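Local coordinates for protein DNA polymerase sliding clamp 2 (PDB 3AIZ) that forms, with partner subunits, a ring-shaped sliding clamp around DNA that tethers the polymerase and other processing proteins during replication, at residues D24-N29 against I35-L40; L66-N71 against L91-A96; N73-I78 against L98-R103; L79-S84 against T109-Y114. All coordinates share one frame; numbering follows the deposited sequence.

Interaction 1. Residues D24-N29 against I35-L40; sequences DEIILN and IFSRYL
The ring of Phe36 carries Asn29 CB over one face. The carbon stands 3.6 Å above the ring plane and 13° off the normal at the centroid, a CH-pi contact. The amide reaches past the rim on the same side, with ND2 nearest CE2, and its plane is turned 48° from that of the ring. A chi1 of 73° holds the Phe36 ring between its own backbone N and carbonyl carbon, and this brings it under Asn29.

The backbones of these two residues pair directly. Asn29 N donates to Phe36 O at 2.7 Å. Phe36 N returns a bond to Asn29 O at 2.9 Å, in the carbonyl plane. Asn29 ND2 adds only a weak bond to Phe36 O. The other end of the amide, OD1, accepts from Asp123 N, which fixes the amide's rotation.

Further along, Ser37 OG donates to Ile27 O at 3.1 Å from above the carbonyl plane. Leu28 CD2 meets Ile35 CG2 at 4.2 Å on the buried side, where Leu28 also packs on Ile70.

Asn29 and Phe36 form an antiparallel hydrogen-bonded pair. It lies near the turn of the beta hairpin made by strands 25-30 and 34-40 in the N-terminal domain of the PCNA clamp.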
# COMPACT_ATOMS: atom_id res chain seq x y z
N ASP A 24 23.19 2.02 23.35
CA ASP A 24 23.40 1.03 22.30
C ASP A 24 24.09 -0.24 22.82
O ASP A 24 24.00 -1.30 22.20
CB ASP A 24 24.20 1.63 21.15
CG ASP A 24 23.43 2.69 20.39
OD1 ASP A 24 22.31 3.03 20.82
OD2 ASP A 24 23.95 3.19 19.37
N GLU A 25 24.77 -0.11 23.96
CA GLU A 25 25.53 -1.23 24.51
C GLU A 25 24.98 -1.67 25.87
O GLU A 25 24.69 -0.83 26.73
CB GLU A 25 27.00 -0.85 24.65
CG GLU A 25 27.64 -0.30 23.38
CD GLU A 25 27.99 -1.38 22.37
OE1 GLU A 25 28.34 -2.50 22.81
OE2 GLU A 25 27.92 -1.11 21.16
N ILE A 26 24.85 -2.97 26.06
CA ILE A 26 24.48 -3.52 27.36
C ILE A 26 25.42 -4.66 27.73
O ILE A 26 26.14 -5.19 26.88
CB ILE A 26 23.03 -4.06 27.36
CG1 ILE A 26 22.94 -5.35 26.55
CG2 ILE A 26 22.07 -3.01 26.84
CD1 ILE A 26 21.59 -6.01 26.60
N ILE A 27 25.41 -5.03 29.01
CA ILE A 27 26.23 -6.14 29.48
C ILE A 27 25.38 -7.33 29.89
O ILE A 27 24.71 -7.29 30.93
CB ILE A 27 27.12 -5.71 30.66
CG1 ILE A 27 28.10 -4.62 30.23
CG2 ILE A 27 27.89 -6.91 31.21
CD1 ILE A 27 29.05 -4.18 31.32
N LEU A 28 25.39 -8.37 29.07
CA LEU A 28 24.72 -9.62 29.41
C LEU A 28 25.56 -10.40 30.41
O LEU A 28 26.69 -10.79 30.11
CB LEU A 28 24.49 -10.47 28.16
CG LEU A 28 23.26 -10.16 27.29
CD1 LEU A 28 23.30 -10.99 26.03
CD2 LEU A 28 21.98 -10.42 28.07
N ASN A 29 25.01 -10.63 31.59
CA ASN A 29 25.71 -11.37 32.63
C ASN A 29 25.24 -12.82 32.70
O ASN A 29 24.07 -13.09 32.99
CB ASN A 29 25.55 -10.69 33.98
CG ASN A 29 26.09 -9.27 33.99
OD1 ASN A 29 27.27 -9.05 33.75
ND2 ASN A 29 25.22 -8.31 34.26
N ILE A 35 20.73 -15.59 33.60
CA ILE A 35 21.29 -14.62 32.69
C ILE A 35 20.58 -13.31 32.98
O ILE A 35 19.36 -13.28 33.12
CB ILE A 35 21.03 -15.00 31.22
CG1 ILE A 35 21.62 -16.38 30.92
CG2 ILE A 35 21.61 -13.96 30.28
CD1 ILE A 35 21.35 -16.86 29.51
N PHE A 36 21.33 -12.22 33.09
CA PHE A 36 20.71 -10.94 33.41
C PHE A 36 21.53 -9.74 32.96
O PHE A 36 22.74 -9.83 32.78
CB PHE A 36 20.44 -10.85 34.91
CG PHE A 36 21.68 -10.65 35.74
CD1 PHE A 36 22.32 -11.73 36.31
CD2 PHE A 36 22.19 -9.38 35.95
CE1 PHE A 36 23.46 -11.55 37.07
CE2 PHE A 36 23.33 -9.20 36.71
CZ PHE A 36 23.96 -10.29 37.27
N SER A 37 20.85 -8.62 32.79
CA SER A 37 21.49 -7.36 32.47
C SER A 37 20.82 -6.26 33.28
O SER A 37 19.60 -6.19 33.35
CB SER A 37 21.36 -7.06 30.97
OG SER A 37 22.02 -5.85 30.64
N ARG A 38 21.63 -5.40 33.90
CA ARG A 38 21.08 -4.32 34.71
C ARG A 38 21.87 -3.03 34.55
O ARG A 38 23.10 -3.03 34.67
CB ARG A 38 21.01 -4.73 36.18
CG ARG A 38 22.35 -4.76 36.91
CD ARG A 38 22.53 -3.53 37.79
NE ARG A 38 23.77 -3.57 38.55
CZ ARG A 38 24.11 -2.67 39.47
NH1 ARG A 38 23.30 -1.66 39.75
NH2 ARG A 38 25.27 -2.79 40.12
N TYR A 39 21.17 -1.94 34.28
CA TYR A 39 21.79 -0.63 34.20
C TYR A 39 20.95 0.39 34.93
O TYR A 39 19.74 0.20 35.13
CB TYR A 39 22.01 -0.21 32.75
CG TYR A 39 20.73 0.00 31.98
CD1 TYR A 39 20.03 -1.07 31.45
CD2 TYR A 39 20.22 1.28 31.78
CE1 TYR A 39 18.86 -0.89 30.75
CE2 TYR A 39 19.05 1.48 31.08
CZ TYR A 39 18.37 0.39 30.56
OH TYR A 39 17.20 0.58 29.86
N LEU A 40 21.59 1.48 35.33
CA LEU A 40 20.93 2.53 36.10
C LEU A 40 21.02 3.84 35.32
O LEU A 40 22.11 4.30 34.99
CB LEU A 40 21.61 2.67 37.46
CG LEU A 40 21.04 3.62 38.50
CD1 LEU A 40 19.58 3.31 38.77
CD2 LEU A 40 21.85 3.52 39.78

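Interaction 2. Residues L66-N71 against L91-A96; sequences LGIKIN and LEETEA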
# COMPACT_ATOMS: atom_id res chain seq x y z
N LEU A 66 30.59 -14.93 33.74
CA LEU A 66 31.18 -14.07 32.72
C LEU A 66 30.14 -13.12 32.13
O LEU A 66 28.96 -13.45 32.06
CB LEU A 66 31.82 -14.93 31.62
CG LEU A 66 32.45 -14.23 30.42
CD1 LEU A 66 33.62 -15.05 29.88
CD2 LEU A 66 31.42 -13.98 29.33
N GLY A 67 30.59 -11.94 31.71
CA GLY A 67 29.70 -10.95 31.12
C GLY A 67 30.17 -10.48 29.76
O GLY A 67 31.35 -10.19 29.57
N ILE A 68 29.25 -10.39 28.81
CA ILE A 68 29.59 -9.96 27.46
C ILE A 68 28.88 -8.66 27.09
O ILE A 68 27.66 -8.61 27.00
CB ILE A 68 29.21 -11.03 26.41
CG1 ILE A 68 29.59 -12.42 26.91
CG2 ILE A 68 29.88 -10.73 25.08
CD1 ILE A 68 29.28 -13.53 25.92
N LYS A 69 29.67 -7.61 26.88
CA LYS A 69 29.13 -6.31 26.50
C LYS A 69 28.83 -6.28 25.00
O LYS A 69 29.75 -6.26 24.18
CB LYS A 69 30.10 -5.19 26.88
CG LYS A 69 29.57 -3.79 26.62
CD LYS A 69 30.50 -2.74 27.22
CE LYS A 69 29.97 -1.34 26.99
NZ LYS A 69 29.94 -0.99 25.55
N ILE A 70 27.55 -6.27 24.65
CA ILE A 70 27.14 -6.35 23.25
C ILE A 70 26.26 -5.18 22.83
O ILE A 70 25.71 -4.46 23.67
CB ILE A 70 26.38 -7.65 22.98
CG1 ILE A 70 25.00 -7.62 23.65
CG2 ILE A 70 27.18 -8.85 23.45
CD1 ILE A 70 24.16 -8.84 23.38
N ASN A 71 26.12 -5.00 21.52
CA ASN A 71 25.24 -3.98 20.96
C ASN A 71 23.80 -4.48 20.93
O ASN A 71 23.46 -5.36 20.13
CB ASN A 71 25.70 -3.58 19.56
CG ASN A 71 24.92 -2.41 18.99
OD1 ASN A 71 23.74 -2.22 19.31
ND2 ASN A 71 25.57 -1.63 18.13
N LEU A 91 21.87 -18.86 22.98
CA LEU A 91 22.98 -17.94 23.19
C LEU A 91 24.26 -18.74 23.35
O LEU A 91 24.37 -19.56 24.26
CB LEU A 91 22.73 -17.08 24.43
CG LEU A 91 21.44 -16.27 24.46
CD1 LEU A 91 21.23 -15.64 25.82
CD2 LEU A 91 21.45 -15.20 23.37
N GLU A 92 25.22 -18.51 22.47
CA GLU A 92 26.46 -19.26 22.48
C GLU A 92 27.67 -18.33 22.50
O GLU A 92 27.83 -17.49 21.62
CB GLU A 92 26.52 -20.19 21.27
CG GLU A 92 27.75 -21.08 21.20
CD GLU A 92 27.73 -21.98 19.99
OE1 GLU A 92 26.65 -22.17 19.40
OE2 GLU A 92 28.81 -22.51 19.62
N GLU A 93 28.52 -18.50 23.51
CA GLU A 93 29.72 -17.67 23.65
C GLU A 93 30.71 -17.91 22.51
O GLU A 93 30.85 -19.03 22.03
CB GLU A 93 30.40 -17.91 25.00
CG GLU A 93 31.63 -17.05 25.23
CD GLU A 93 32.38 -17.42 26.49
OE1 GLU A 93 32.03 -18.44 27.12
OE2 GLU A 93 33.32 -16.69 26.86
N THR A 94 31.39 -16.85 22.10
CA THR A 94 32.37 -16.93 21.03
C THR A 94 33.62 -16.15 21.40
O THR A 94 33.57 -15.21 22.20
CB THR A 94 31.79 -16.36 19.71
OG1 THR A 94 30.69 -17.17 19.29
CG2 THR A 94 32.84 -16.34 18.62
N GLU A 95 34.76 -16.54 20.83
CA GLU A 95 36.01 -15.82 21.04
C GLU A 95 35.84 -14.35 20.69
O GLU A 95 36.36 -13.47 21.38
CB GLU A 95 37.13 -16.44 20.20
CG GLU A 95 38.41 -15.63 20.19
CD GLU A 95 39.45 -16.20 19.25
OE1 GLU A 95 40.40 -15.46 18.89
OE2 GLU A 95 39.32 -17.38 18.86
N ALA A 96 35.11 -14.09 19.61
CA ALA A 96 34.91 -12.73 19.13
C ALA A 96 33.80 -12.00 19.88
O ALA A 96 33.83 -10.78 19.99
CB ALA A 96 34.62 -12.74 17.63
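Glu93 reaches inward from strand 88-93 to Leu66 and Ile68 of strand 66-71. Both strands belong to the N-terminal domain of the PCNA fold, and strands 97-104 and 109-120 stand between them in the sheet order. Even so, the CA atoms of Ile68 and Glu93 are only 8.6 Å apart. This is consistent with a strongly curled sheet, in which strands that are not neighbours meet through their side chains.

From CB, the Glu93 chain sets out toward segment 66-71. CG lies anti to the backbone N (chi1 -178°), and the chain stays extended from there. This carries the carboxylate as far as the side chain can reach. CG passes the end of Ile68, with CD1 of that residue 4.3 Å away. The two carboxylate oxygens then part company. OE1 accepts from Ile2 N, close to the N terminus. OE2 forms a salt bridge with Lys119 NZ of strand 109-120. The charge of this buried acid is thus answered, which would favour its ionised form.

Leu66 comes from the opposite direction and sets its two methyls by the carboxylate. It also packs on Ile2. Ile68 is backed by Leu98 and Phe30, so the stem of the glutamate borders the hydrophobic core. The contact within the two segments is small, about 106 Å². At its end, Glu93 OE2 lies 3.4 Å from Leu66 CD1 and 4.1 Å from Leu66 CD2.

Interaction 3. Residues N73-I78 against L98-R103; sequences NDLKKI and LKVTVR. With SO4 (sulfate ion), chain E.
Leu75 and Ile78 of the helix press on Val100 and Val102 of the strand, and this is the tight part of the contact. The Leu75 side chain crosses that of Val100 at about a right angle, and its CD1 lies 3.6 Å from Val100 CG2. Ile78 divides its two branches. CG2 faces Val100 CG1 at 4.1 Å, while CG1 meets Val102 CG2 at 3.8 Å. With CG1 anti to the backbone N (chi1 177°), that branch reaches Val102, and the two side chains slide past each other in opposite directions. All four residues are buried. Leu16 of helix 9-16 also covers Leu75, and Ala9 of that helix covers Val102.

This is helix-on-sheet packing of the DNA clamp fold. Helix 72-80 runs nearly along strand 97-104, with the short axes 20° apart and 9.4 Å at closest approach. In PCNA rings such helices line the central channel. Lys76 and Lys77, on the part of the helix turned from the strand, are consistent with that.

The far face of the strand is looser and polar. There Thr101 CG2 lies over one face of the Arg103 guanidinium, 3.6 Å above its plane. A sulfate ion, probably from the crystallisation liquor, sits at the edge of the guanidinium. Arg103 NH1 donates to sulfate O3 at 3.2 Å, and Arg103 NH2 donates to sulfate O2 at 3.0 Å. Arg103 NH2 also bonds Thr90 OG1. Lys99 extends its NZ to 3.5 Å from sulfate O1.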
# COMPACT_ATOMS: atom_id res chain seq x y z
N ASN A 73 21.12 -3.35 19.79
CA ASN A 73 20.41 -3.17 18.53
C ASN A 73 20.50 -4.40 17.63
O ASN A 73 19.49 -4.84 17.07
CB ASN A 73 20.93 -1.93 17.80
CG ASN A 73 20.60 -0.64 18.52
OD1 ASN A 73 19.47 -0.43 18.95
ND2 ASN A 73 21.59 0.24 18.66
N ASP A 74 21.70 -4.95 17.50
CA ASP A 74 21.91 -6.14 16.68
C ASP A 74 21.12 -7.32 17.22
O ASP A 74 20.60 -8.13 16.45
CB ASP A 74 23.40 -6.49 16.64
CG ASP A 74 24.24 -5.41 15.99
OD1 ASP A 74 23.66 -4.56 15.28
OD2 ASP A 74 25.47 -5.42 16.18
N LEU A 75 21.03 -7.41 18.54
CA LEU A 75 20.32 -8.51 19.19
C LEU A 75 18.81 -8.39 18.98
O LEU A 75 18.09 -9.38 19.08
CB LEU A 75 20.65 -8.55 20.68
CG LEU A 75 20.03 -9.68 21.51
CD1 LEU A 75 20.28 -11.03 20.85
CD2 LEU A 75 20.58 -9.67 22.92
N LYS A 76 18.35 -7.18 18.70
CA LYS A 76 16.93 -6.96 18.43
C LYS A 76 16.59 -7.35 16.99
O LYS A 76 15.55 -7.94 16.73
CB LYS A 76 16.54 -5.51 18.70
CG LYS A 76 16.52 -5.13 20.17
CD LYS A 76 16.00 -3.72 20.38
CE LYS A 76 15.94 -3.35 21.86
NZ LYS A 76 15.44 -1.97 22.09
N LYS A 77 17.49 -7.03 16.07
CA LYS A 77 17.30 -7.35 14.66
C LYS A 77 17.06 -8.85 14.46
O LYS A 77 16.14 -9.25 13.75
CB LYS A 77 18.50 -6.89 13.83
CG LYS A 77 18.71 -5.39 13.82
CD LYS A 77 19.91 -5.00 12.96
CE LYS A 77 20.13 -3.49 12.97
NZ LYS A 77 21.28 -3.09 12.11
N ILE A 78 17.90 -9.66 15.09
CA ILE A 78 17.82 -11.11 14.95
C ILE A 78 16.55 -11.69 15.57
O ILE A 78 15.97 -12.63 15.03
CB ILE A 78 19.06 -11.81 15.57
CG1 ILE A 78 18.93 -13.33 15.47
CG2 ILE A 78 19.25 -11.38 17.01
CD1 ILE A 78 18.85 -13.85 14.05
N LEU A 98 29.49 -13.01 20.84
CA LEU A 98 28.32 -13.82 21.16
C LEU A 98 27.56 -14.21 19.90
O LEU A 98 27.26 -13.37 19.05
CB LEU A 98 27.40 -13.05 22.11
CG LEU A 98 26.11 -13.74 22.56
CD1 LEU A 98 26.43 -15.02 23.32
CD2 LEU A 98 25.28 -12.80 23.41
N LYS A 99 27.25 -15.50 19.78
CA LYS A 99 26.47 -16.01 18.65
C LYS A 99 25.03 -16.26 19.06
O LYS A 99 24.76 -17.07 19.95
CB LYS A 99 27.09 -17.29 18.11
CG LYS A 99 26.28 -17.95 17.00
CD LYS A 99 26.91 -19.26 16.57
CE LYS A 99 26.06 -19.96 15.52
NZ LYS A 99 26.64 -21.27 15.11
N VAL A 100 24.10 -15.57 18.42
CA VAL A 100 22.68 -15.73 18.73
C VAL A 100 21.95 -16.42 17.58
O VAL A 100 22.07 -16.02 16.43
CB VAL A 100 22.00 -14.37 19.02
CG1 VAL A 100 20.53 -14.57 19.33
CG2 VAL A 100 22.70 -13.67 20.17
N THR A 101 21.18 -17.45 17.91
CA THR A 101 20.45 -18.20 16.90
C THR A 101 18.96 -18.29 17.23
O THR A 101 18.58 -18.62 18.35
CB THR A 101 21.00 -19.63 16.73
OG1 THR A 101 22.39 -19.57 16.38
CG2 THR A 101 20.23 -20.37 15.65
N VAL A 102 18.12 -17.99 16.24
CA VAL A 102 16.68 -18.13 16.39
C VAL A 102 16.19 -19.30 15.56
O VAL A 102 16.42 -19.35 14.35
CB VAL A 102 15.94 -16.85 15.96
CG1 VAL A 102 14.44 -17.09 15.96
CG2 VAL A 102 16.30 -15.70 16.88
N ARG A 103 15.52 -20.25 16.21
CA ARG A 103 15.09 -21.47 15.55
C ARG A 103 13.57 -21.59 15.55
O ARG A 103 12.93 -21.49 16.60
CB ARG A 103 15.71 -22.69 16.24
CG ARG A 103 17.18 -22.51 16.56
CD ARG A 103 17.69 -23.61 17.47
NE ARG A 103 19.05 -23.33 17.91
CZ ARG A 103 20.14 -23.67 17.23
NH1 ARG A 103 20.02 -24.30 16.07
NH2 ARG A 103 21.34 -23.38 17.70
S SO4 E . 23.88 -24.49 15.01
O1 SO4 E . 24.93 -24.19 14.04
O2 SO4 E . 23.68 -23.34 15.88
O3 SO4 E . 22.64 -24.79 14.29
O4 SO4 E . 24.26 -25.65 15.82

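Interaction 4. Residues L79-S84 against T109-Y114; sequences LGKAKS and TRSNIY. With SO4 (sulfate ion), chain F.
The end of helix 72-80 and the turn after it bring Lys81 and Lys83 against the start of strand 109-120. The touching is done by the lysine stems. Lys83 CG lies 3.4 Å from Thr109 OG1, and the two side chains stand at about a right angle. The bend at chi2 (-67°) turns the rest of the Lys83 chain away from the threonine beyond CG. Thr109 OG1 is hydrogen-bonded to Thr107 OG1. Two residues earlier, Lys81 CD stands 4.2 Å from Ser111 OG, a loose contact.

The first part of this strand forms the edge used for subunit assembly in PCNA rings. Arg110 to Ile113 pair antiparallel with a strand of the DNA polymerase sliding clamp C chain, so the sheet runs on across the interface. Ser111 OG is hydrogen-bonded to Ser174 OG of that chain and donates to Arg110 O at 2.7 Å, from above the carbonyl plane. Asn112 OD1 is bonded to Ser173 OG of the same neighbouring subunit.

At the end of segment 79-84, Ser84 OG donates to O2 of a sulfate ion at 2.8 Å. The sulfate probably came from the crystallisation liquor, and Lys85 N and Lys106 NZ also bind it. Ser86 N is a further partner of Ser84 OG.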
# COMPACT_ATOMS: atom_id res chain seq x y z
N LEU A 79 16.12 -11.13 16.69
CA LEU A 79 14.92 -11.61 17.37
C LEU A 79 13.65 -11.26 16.61
O LEU A 79 12.62 -11.93 16.75
CB LEU A 79 14.86 -11.07 18.80
CG LEU A 79 15.96 -11.56 19.74
CD1 LEU A 79 15.82 -10.93 21.12
CD2 LEU A 79 15.94 -13.08 19.84
N GLY A 80 13.71 -10.20 15.80
CA GLY A 80 12.59 -9.80 14.98
C GLY A 80 12.38 -10.72 13.80
O GLY A 80 11.30 -10.79 13.23
N LYS A 81 13.44 -11.46 13.45
CA LYS A 81 13.38 -12.41 12.34
C LYS A 81 12.61 -13.67 12.73
O LYS A 81 12.59 -14.64 11.97
CB LYS A 81 14.79 -12.78 11.88
CG LYS A 81 15.61 -11.62 11.36
CD LYS A 81 16.97 -12.07 10.87
CE LYS A 81 17.81 -10.90 10.40
NZ LYS A 81 17.15 -10.14 9.30
N ALA A 82 11.99 -13.65 13.90
CA ALA A 82 11.22 -14.79 14.38
C ALA A 82 10.01 -15.03 13.48
O ALA A 82 9.01 -14.32 13.57
CB ALA A 82 10.78 -14.56 15.82
N LYS A 83 10.11 -16.04 12.63
CA LYS A 83 9.02 -16.39 11.72
C LYS A 83 7.74 -16.70 12.48
O LYS A 83 6.65 -16.32 12.04
CB LYS A 83 9.42 -17.59 10.85
CG LYS A 83 10.49 -17.30 9.82
CD LYS A 83 9.98 -16.34 8.75
CE LYS A 83 11.05 -16.05 7.70
NZ LYS A 83 12.26 -15.40 8.29
N SER A 84 7.87 -17.38 13.61
CA SER A 84 6.71 -17.78 14.40
C SER A 84 6.82 -17.29 15.84
O SER A 84 7.88 -16.81 16.27
CB SER A 84 6.56 -19.30 14.38
OG SER A 84 5.45 -19.72 15.16
N THR A 109 12.78 -23.08 9.57
CA THR A 109 13.78 -22.05 9.29
C THR A 109 14.61 -21.73 10.52
O THR A 109 14.25 -22.09 11.64
CB THR A 109 13.13 -20.76 8.78
OG1 THR A 109 12.27 -20.22 9.79
CG2 THR A 109 12.33 -21.02 7.52
N ARG A 110 15.73 -21.05 10.29
CA ARG A 110 16.59 -20.59 11.37
C ARG A 110 17.27 -19.30 10.95
O ARG A 110 17.25 -18.93 9.78
CB ARG A 110 17.65 -21.64 11.70
CG ARG A 110 17.11 -22.99 12.10
CD ARG A 110 18.18 -23.82 12.78
NE ARG A 110 19.34 -24.03 11.92
CZ ARG A 110 19.56 -25.13 11.21
NH1 ARG A 110 18.69 -26.13 11.25
NH2 ARG A 110 20.64 -25.23 10.46
N SER A 111 17.88 -18.62 11.91
CA SER A 111 18.66 -17.42 11.63
C SER A 111 19.68 -17.23 12.74
O SER A 111 19.42 -17.54 13.89
CB SER A 111 17.75 -16.20 11.53
OG SER A 111 16.89 -16.28 10.40
N ASN A 112 20.85 -16.72 12.38
CA ASN A 112 21.88 -16.45 13.37
C ASN A 112 22.60 -15.14 13.12
O ASN A 112 22.41 -14.50 12.08
CB ASN A 112 22.87 -17.61 13.46
CG ASN A 112 23.67 -17.81 12.18
OD1 ASN A 112 23.79 -16.90 11.37
ND2 ASN A 112 24.21 -19.01 12.01
N ILE A 113 23.43 -14.74 14.08
CA ILE A 113 24.23 -13.54 13.95
C ILE A 113 25.37 -13.56 14.96
O ILE A 113 25.17 -13.87 16.13
CB ILE A 113 23.37 -12.26 14.12
CG1 ILE A 113 24.20 -11.02 13.78
CG2 ILE A 113 22.80 -12.17 15.53
CD1 ILE A 113 23.40 -9.73 13.84
N TYR A 114 26.57 -13.24 14.49
CA TYR A 114 27.74 -13.20 15.35
C TYR A 114 27.98 -11.77 15.81
O TYR A 114 28.39 -10.91 15.03
CB TYR A 114 28.96 -13.74 14.61
CG TYR A 114 28.83 -15.18 14.18
CD1 TYR A 114 28.08 -15.52 13.06
CD2 TYR A 114 29.45 -16.20 14.89
CE1 TYR A 114 27.96 -16.84 12.66
CE2 TYR A 114 29.33 -17.52 14.49
CZ TYR A 114 28.58 -17.84 13.37
OH TYR A 114 28.46 -19.15 12.98
S SO4 F . 2.47 -17.70 14.45
O1 SO4 F . 1.21 -17.23 15.01
O2 SO4 F . 2.70 -19.08 14.87
O3 SO4 F . 2.41 -17.64 12.99
O4 SO4 F . 3.56 -16.85 14.93

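In the fold
From the N terminus, interaction 1 comes first and closes the short hairpin loop between 24-29 and 35-40. It is complete before the others begin. Interaction 2 then opens at 66-71 and closes at 91-96. Interaction 3 opens and closes later, at 73-78 and 98-103, and interaction 4 later still, at 79-84 and 109-114. These three loops cross one another. Backbone bonds between strands 25-30 and 66-71 join interaction 1 to interaction 2. Strands 88-93 and 97-104 link interactions 2 and 3. Interactions 3 and 4 share helix 72-80 and the paired strands 97-104 and 109-120. Together they tie the hairpin, the helix and the subunit edge into one N-terminal domain.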